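Local coordinates for protein glutamine amidotransferase subunit pdxT (Thermus thermophilus, PDB 2YWD) that probably hydrolyses glutamine to glutamate and ammonia, and passes the ammonia to its partner PdxS for the synthesis of pyridoxal 5'-phosphate, at residues G6-Q11 against Y60-E65; K29-R32 against H36-G39. All blocks are in the same frame, centred on the assembly; numbering follows the deposited sequence.

Overall arrangement
Both contacts lie near one edge of the mixed sheet; 29-31 is the edge strand and the parallel strand 5-8 is next to it. Their centres are about 8 Å apart. Contact 1 joins strand 5-8 and the loop after it to the start of helix 62-71. It is purely apolar, buried at Leu-8 and Ile-62 and exposed at Tyr-60. Contact 2 is local and folds the connection after strand 29-31 back on that strand. Val-31 and Leu-37 are buried there, while Lys-29 and Arg-32 are exposed. Its chemistry is more mixed, with one hydrogen bond to an imidazole, a CH-pi contact and a small apolar pair. Probable backbone bonds, Val-7 to Lys-29 and Ala-9 to Val-31, link them.

Contact 1. Residues G6-Q11 against Y60-E65; sequences GVLALQ and YGIEDE
Leu-8 and Leu-10 reach Ile-62 through different first torsions. In Leu-8 the CG is anti to the backbone N, chi1 -169°. In Leu-10 it is anti to the carbonyl carbon, chi1 -63°. Both side chains leave the backbone on the side of segment 60-65.

Leu-8 uses one branch. Its CD1 lies 4.1 Å from Ile-62 CG2, and the two side chains cross obliquely. The Ile-62 CD1 methyl is almost as near to the same leucine methyl. Leu-10 and Ile-62 meet tip to tip, with Leu-10 CD1 4.1 Å from Ile-62 CD1. Leu-10 CD2 is about equally close to that isoleucine methyl. Ile-62 is therefore shared: its CG2 branch serves Leu-8, and its long branch serves both leucines.

Tyr-60 adds an aromatic edge. Leu-10 CD2 lies near the ring plane and meets the rim, 3.5 Å from Tyr-60 CD2 and 3.6 Å from Tyr-60 CE2. The two side chains run past each other in opposite directions. No hydrogen bond crosses between the segments.

Gly-61 separates Tyr-60 from Ile-62, and both side chains point toward segment 6-11. The glycine closes the helix before it in a Schellman motif, with a positive phi of 76°, and is also the N-cap of the next helix.

Helices packed on a central mixed sheet fit the class I glutaminase fold of the SNO family. Strand 5-8 lies between strands 29-31 and 42-45 in that sheet. On one face, Val-7 packs on helix 14-22. On the other, Leu-8 and Leu-10 also touch Ile-53 and Leu-56 of helix 50-59, so the junction of helices 50-59 and 62-71 covers this end of the sheet.

Contact 2. Residues K29-R32 against H36-G39; sequences KEVR and HLEG
His-36 lies against segment 29-32, and every atom of its side chain meets it. His-36 CB packs on the CG1 methyl of Val-31 at 3.8 Å. Lys-29 CE is 3.8 Å from His-36 CG and 4.0 Å from His-36 CD2. That methylene sits over one ring face in a CH-pi contact. A bend in the lysine chain at chi2 (56°) helps carry it there.

Next, ND1 accepts the backbone N-H of Arg-32. His-36 ND1 and Arg-32 N are 2.8 Å apart, the bond is nearly straight at 173°, and the donor lies in the ring plane. This bond and the lysine cover restrict the ring's rotation. His-36 CE1 reaches Arg-32 CB at 3.9 Å, while His-36 NE2 has Lys-29 NZ nearby at 4.0 Å, without a bond. A positive lysine there would probably disfavour protonation of the ring.

Leu-37 adds an apolar touch on Val-31. This is local packing away from the annotated sites. Leu-37 also packs on Val-66 of helix 62-71 and Leu-43 of strand 42-45. Segment 36-39 is part of the connection from edge strand 29-31 to the parallel strand 42-45, which passes strand 5-8 in the sheet order.

Contact 1. Residues G6-Q11 against Y60-E65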
ATOM      1  N   GLY A   6      -7.294  -9.953   1.951  1.00 12.71           N
ATOM      2  CA  GLY A   6      -6.735  -9.849   3.283  1.00 13.53           C
ATOM      3  C   GLY A   6      -6.055  -8.519   3.534  1.00 13.23           C
ATOM      4  O   GLY A   6      -5.774  -7.761   2.602  1.00 12.24           O
ATOM      5  N   VAL A   7      -5.815  -8.232   4.808  1.00 14.23           N
ATOM      6  CA  VAL A   7      -5.125  -7.013   5.222  1.00 12.98           C
ATOM      7  C   VAL A   7      -4.055  -7.493   6.196  1.00 12.84           C
ATOM      8  O   VAL A   7      -4.367  -8.201   7.150  1.00 14.56           O
ATOM      9  CB  VAL A   7      -6.068  -6.033   5.954  1.00 15.02           C
ATOM     10  CG1 VAL A   7      -5.310  -4.759   6.319  1.00 14.29           C
ATOM     11  CG2 VAL A   7      -7.264  -5.697   5.069  1.00 15.43           C
ATOM     12  N   LEU A   8      -2.797  -7.139   5.941  1.00 12.81           N
ATOM     13  CA  LEU A   8      -1.707  -7.556   6.823  1.00 11.94           C
ATOM     14  C   LEU A   8      -1.987  -6.954   8.191  1.00 12.02           C
ATOM     15  O   LEU A   8      -2.153  -5.739   8.315  1.00 11.45           O
ATOM     16  CB  LEU A   8      -0.364  -7.060   6.285  1.00 11.99           C
ATOM     17  CG  LEU A   8       0.887  -7.641   6.948  1.00 12.40           C
ATOM     18  CD1 LEU A   8       0.917  -9.159   6.776  1.00 12.87           C
ATOM     19  CD2 LEU A   8       2.118  -7.017   6.318  1.00 12.52           C
ATOM     20  N   ALA A   9      -2.051  -7.802   9.214  1.00 12.69           N
ATOM     21  CA  ALA A   9      -2.365  -7.336  10.563  1.00 13.60           C
ATOM     22  C   ALA A   9      -1.292  -7.644  11.604  1.00 12.89           C
ATOM     23  O   ALA A   9      -1.599  -8.116  12.699  1.00 14.82           O
ATOM     24  CB  ALA A   9      -3.699  -7.926  11.008  1.00 13.37           C
ATOM     25  N   LEU A  10      -0.040  -7.372  11.266  1.00 11.66           N
ATOM     26  CA  LEU A  10       1.058  -7.610  12.188  1.00 13.09           C
ATOM     27  C   LEU A  10       1.221  -6.425  13.134  1.00 12.42           C
ATOM     28  O   LEU A  10       1.616  -6.587  14.292  1.00 11.19           O
ATOM     29  CB  LEU A  10       2.354  -7.829  11.407  1.00 14.54           C
ATOM     30  CG  LEU A  10       2.369  -9.055  10.490  1.00 14.93           C
ATOM     31  CD1 LEU A  10       3.689  -9.114   9.746  1.00 15.29           C
ATOM     32  CD2 LEU A  10       2.155 -10.318  11.314  1.00 15.21           C
ATOM     33  N   GLN A  11       0.905  -5.237  12.627  1.00 11.82           N
ATOM     34  CA  GLN A  11       1.015  -3.993  13.388  1.00 12.11           C
ATOM     35  C   GLN A  11       0.324  -2.896  12.601  1.00 12.85           C
ATOM     36  O   GLN A  11       0.168  -2.997  11.385  1.00 12.81           O
ATOM     37  CB  GLN A  11       2.492  -3.617  13.564  1.00 12.50           C
ATOM     38  CG  GLN A  11       2.789  -2.354  14.393  1.00 10.55           C
ATOM     39  CD  GLN A  11       2.499  -1.034  13.670  1.00 12.86           C
ATOM     40  OE1 GLN A  11       2.783  -0.878  12.479  1.00 11.17           O
ATOM     41  NE2 GLN A  11       1.952  -0.068  14.404  1.00 11.10           N
ATOM     42  N   TYR A  60       8.270 -13.667  10.264  1.00 17.93           N
ATOM     43  CA  TYR A  60       7.242 -14.699  10.145  1.00 19.74           C
ATOM     44  C   TYR A  60       7.191 -15.392   8.784  1.00 18.38           C
ATOM     45  O   TYR A  60       6.308 -16.211   8.538  1.00 18.85           O
ATOM     46  CB  TYR A  60       5.863 -14.118  10.471  1.00 22.94           C
ATOM     47  CG  TYR A  60       5.768 -13.459  11.834  1.00 28.10           C
ATOM     48  CD1 TYR A  60       6.479 -13.957  12.927  1.00 31.13           C
ATOM     49  CD2 TYR A  60       4.944 -12.353  12.037  1.00 31.18           C
ATOM     50  CE1 TYR A  60       6.372 -13.367  14.187  1.00 33.46           C
ATOM     51  CE2 TYR A  60       4.828 -11.757  13.294  1.00 33.47           C
ATOM     52  CZ  TYR A  60       5.544 -12.270  14.362  1.00 35.08           C
ATOM     53  OH  TYR A  60       5.430 -11.685  15.604  1.00 37.70           O
ATOM     54  N   GLY A  61       8.135 -15.068   7.908  1.00 16.52           N
ATOM     55  CA  GLY A  61       8.161 -15.683   6.591  1.00 16.40           C
ATOM     56  C   GLY A  61       7.116 -15.148   5.621  1.00 15.70           C
ATOM     57  O   GLY A  61       6.979 -15.653   4.505  1.00 12.51           O
ATOM     58  N   ILE A  62       6.378 -14.125   6.035  1.00 13.98           N
ATOM     59  CA  ILE A  62       5.343 -13.548   5.182  1.00 13.00           C
ATOM     60  C   ILE A  62       5.951 -12.799   3.996  1.00 12.71           C
ATOM     61  O   ILE A  62       5.476 -12.918   2.868  1.00 12.27           O
ATOM     62  CB  ILE A  62       4.417 -12.618   6.011  1.00 14.16           C
ATOM     63  CG1 ILE A  62       3.606 -13.473   6.996  1.00 15.18           C
ATOM     64  CG2 ILE A  62       3.473 -11.839   5.094  1.00 15.19           C
ATOM     65  CD1 ILE A  62       2.818 -12.686   8.028  1.00 16.56           C
ATOM     66  N   GLU A  63       7.020 -12.053   4.246  1.00 12.83           N
ATOM     67  CA  GLU A  63       7.697 -11.298   3.192  1.00 13.25           C
ATOM     68  C   GLU A  63       8.089 -12.203   2.017  1.00 13.31           C
ATOM     69  O   GLU A  63       7.729 -11.948   0.869  1.00 13.80           O
ATOM     70  CB  GLU A  63       8.958 -10.636   3.760  1.00 12.28           C
ATOM     71  CG  GLU A  63       9.763  -9.819   2.747  1.00 13.90           C
ATOM     72  CD  GLU A  63      11.180  -9.538   3.229  1.00 13.93           C
ATOM     73  OE1 GLU A  63      11.343  -9.144   4.400  1.00 14.96           O
ATOM     74  OE2 GLU A  63      12.128  -9.701   2.431  1.00 15.66           O
ATOM     75  N   ASP A  64       8.820 -13.269   2.317  1.00 13.95           N
ATOM     76  CA  ASP A  64       9.280 -14.194   1.291  1.00 14.83           C
ATOM     77  C   ASP A  64       8.151 -14.877   0.515  1.00 14.73           C
ATOM     78  O   ASP A  64       8.237 -15.022  -0.705  1.00 13.74           O
ATOM     79  CB  ASP A  64      10.210 -15.224   1.935  1.00 16.37           C
ATOM     80  CG  ASP A  64      11.435 -14.571   2.564  1.00 16.27           C
ATOM     81  OD1 ASP A  64      11.966 -15.108   3.558  1.00 15.40           O
ATOM     82  OD2 ASP A  64      11.866 -13.513   2.057  1.00 15.11           O
ATOM     83  N   GLU A  65       7.091 -15.284   1.211  1.00 15.48           N
ATOM     84  CA  GLU A  65       5.964 -15.937   0.547  1.00 15.88           C
ATOM     85  C   GLU A  65       5.243 -14.936  -0.351  1.00 14.99           C
ATOM     86  O   GLU A  65       4.832 -15.266  -1.465  1.00 15.18           O
ATOM     87  CB  GLU A  65       4.995 -16.510   1.582  1.00 18.13           C
ATOM     88  CG  GLU A  65       3.811 -17.287   1.002  1.00 20.91           C
ATOM     89  CD  GLU A  65       4.228 -18.449   0.109  1.00 22.66           C
ATOM     90  OE1 GLU A  65       5.320 -19.017   0.328  1.00 24.05           O
ATOM     91  OE2 GLU A  65       3.456 -18.807  -0.805  1.00 23.83           O
TER

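Contact 2. Residues K29-R32 against H36-G39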
ATOM      1  N   LYS A  29      -9.817 -10.684   5.643  1.00 17.09           N
ATOM      2  CA  LYS A  29      -9.129 -11.657   6.472  1.00 19.49           C
ATOM      3  C   LYS A  29      -7.894 -10.993   7.073  1.00 18.99           C
ATOM      4  O   LYS A  29      -7.103 -10.376   6.363  1.00 17.56           O
ATOM      5  CB  LYS A  29      -8.717 -12.868   5.624  1.00 22.67           C
ATOM      6  CG  LYS A  29      -7.695 -13.795   6.276  1.00 27.13           C
ATOM      7  CD  LYS A  29      -8.159 -14.302   7.631  1.00 30.71           C
ATOM      8  CE  LYS A  29      -7.070 -15.128   8.310  1.00 33.67           C
ATOM      9  NZ  LYS A  29      -7.487 -15.614   9.661  1.00 35.42           N
ATOM     10  N   GLU A  30      -7.743 -11.098   8.388  1.00 17.62           N
ATOM     11  CA  GLU A  30      -6.581 -10.520   9.048  1.00 18.66           C
ATOM     12  C   GLU A  30      -5.411 -11.481   8.878  1.00 18.32           C
ATOM     13  O   GLU A  30      -5.464 -12.624   9.323  1.00 19.25           O
ATOM     14  CB  GLU A  30      -6.873 -10.274  10.533  1.00 18.71           C
ATOM     15  CG  GLU A  30      -7.738  -9.047  10.776  1.00 20.58           C
ATOM     16  CD  GLU A  30      -8.069  -8.830  12.238  1.00 24.66           C
ATOM     17  OE1 GLU A  30      -7.243  -9.190  13.101  1.00 27.71           O
ATOM     18  OE2 GLU A  30      -9.151  -8.279  12.525  1.00 25.43           O
ATOM     19  N   VAL A  31      -4.362 -11.015   8.208  1.00 17.74           N
ATOM     20  CA  VAL A  31      -3.187 -11.839   7.962  1.00 16.84           C
ATOM     21  C   VAL A  31      -2.132 -11.618   9.045  1.00 17.74           C
ATOM     22  O   VAL A  31      -1.600 -10.517   9.193  1.00 15.88           O
ATOM     23  CB  VAL A  31      -2.585 -11.525   6.570  1.00 17.60           C
ATOM     24  CG1 VAL A  31      -1.353 -12.382   6.315  1.00 18.05           C
ATOM     25  CG2 VAL A  31      -3.630 -11.779   5.491  1.00 16.89           C
ATOM     26  N   ARG A  32      -1.853 -12.667   9.812  1.00 17.86           N
ATOM     27  CA  ARG A  32      -0.854 -12.601  10.875  1.00 19.85           C
ATOM     28  C   ARG A  32       0.168 -13.722  10.748  1.00 20.08           C
ATOM     29  O   ARG A  32       1.200 -13.703  11.413  1.00 19.75           O
ATOM     30  CB  ARG A  32      -1.514 -12.689  12.251  1.00 22.76           C
ATOM     31  CG  ARG A  32      -2.326 -11.473  12.640  1.00 23.72           C
ATOM     32  CD  ARG A  32      -2.582 -11.463  14.138  1.00 23.62           C
ATOM     33  NE  ARG A  32      -3.351 -10.290  14.538  1.00 27.10           N
ATOM     34  CZ  ARG A  32      -4.634 -10.108  14.244  1.00 28.07           C
ATOM     35  NH1 ARG A  32      -5.291 -11.030  13.551  1.00 27.51           N
ATOM     36  NH2 ARG A  32      -5.255  -9.003  14.640  1.00 27.45           N
ATOM     37  N   HIS A  36      -1.948 -17.676   6.373  1.00 19.02           N
ATOM     38  CA  HIS A  36      -3.112 -16.840   6.097  1.00 18.85           C
ATOM     39  C   HIS A  36      -3.150 -16.310   4.666  1.00 18.91           C
ATOM     40  O   HIS A  36      -4.183 -15.816   4.210  1.00 17.93           O
ATOM     41  CB  HIS A  36      -3.148 -15.658   7.068  1.00 17.76           C
ATOM     42  CG  HIS A  36      -3.345 -16.053   8.498  1.00 19.02           C
ATOM     43  ND1 HIS A  36      -3.119 -15.185   9.543  1.00 19.15           N
ATOM     44  CD2 HIS A  36      -3.758 -17.216   9.057  1.00 19.88           C
ATOM     45  CE1 HIS A  36      -3.380 -15.796  10.686  1.00 20.65           C
ATOM     46  NE2 HIS A  36      -3.771 -17.030  10.418  1.00 20.51           N
ATOM     47  N   LEU A  37      -2.025 -16.404   3.963  1.00 17.60           N
ATOM     48  CA  LEU A  37      -1.947 -15.922   2.587  1.00 18.33           C
ATOM     49  C   LEU A  37      -2.624 -16.880   1.611  1.00 19.48           C
ATOM     50  O   LEU A  37      -3.006 -16.494   0.505  1.00 17.41           O
ATOM     51  CB  LEU A  37      -0.483 -15.736   2.176  1.00 18.30           C
ATOM     52  CG  LEU A  37       0.343 -14.697   2.936  1.00 18.67           C
ATOM     53  CD1 LEU A  37       1.796 -14.821   2.525  1.00 19.48           C
ATOM     54  CD2 LEU A  37      -0.183 -13.295   2.644  1.00 17.01           C
ATOM     55  N   GLU A  38      -2.773 -18.133   2.023  1.00 22.66           N
ATOM     56  CA  GLU A  38      -3.385 -19.141   1.169  1.00 24.91           C
ATOM     57  C   GLU A  38      -4.826 -18.791   0.826  1.00 23.40           C
ATOM     58  O   GLU A  38      -5.627 -18.474   1.706  1.00 24.53           O
ATOM     59  CB  GLU A  38      -3.329 -20.506   1.856  1.00 29.70           C
ATOM     60  CG  GLU A  38      -3.856 -21.647   1.012  1.00 36.32           C
ATOM     61  CD  GLU A  38      -3.710 -22.987   1.706  1.00 41.53           C
ATOM     62  OE1 GLU A  38      -4.310 -23.167   2.790  1.00 44.24           O
ATOM     63  OE2 GLU A  38      -2.993 -23.857   1.170  1.00 44.20           O
ATOM     64  N   GLY A  39      -5.148 -18.850  -0.462  1.00 23.32           N
ATOM     65  CA  GLY A  39      -6.497 -18.547  -0.903  1.00 22.65           C
ATOM     66  C   GLY A  39      -6.768 -17.085  -1.213  1.00 22.37           C
ATOM     67  O   GLY A  39      -7.839 -16.749  -1.718  1.00 22.40           O
TER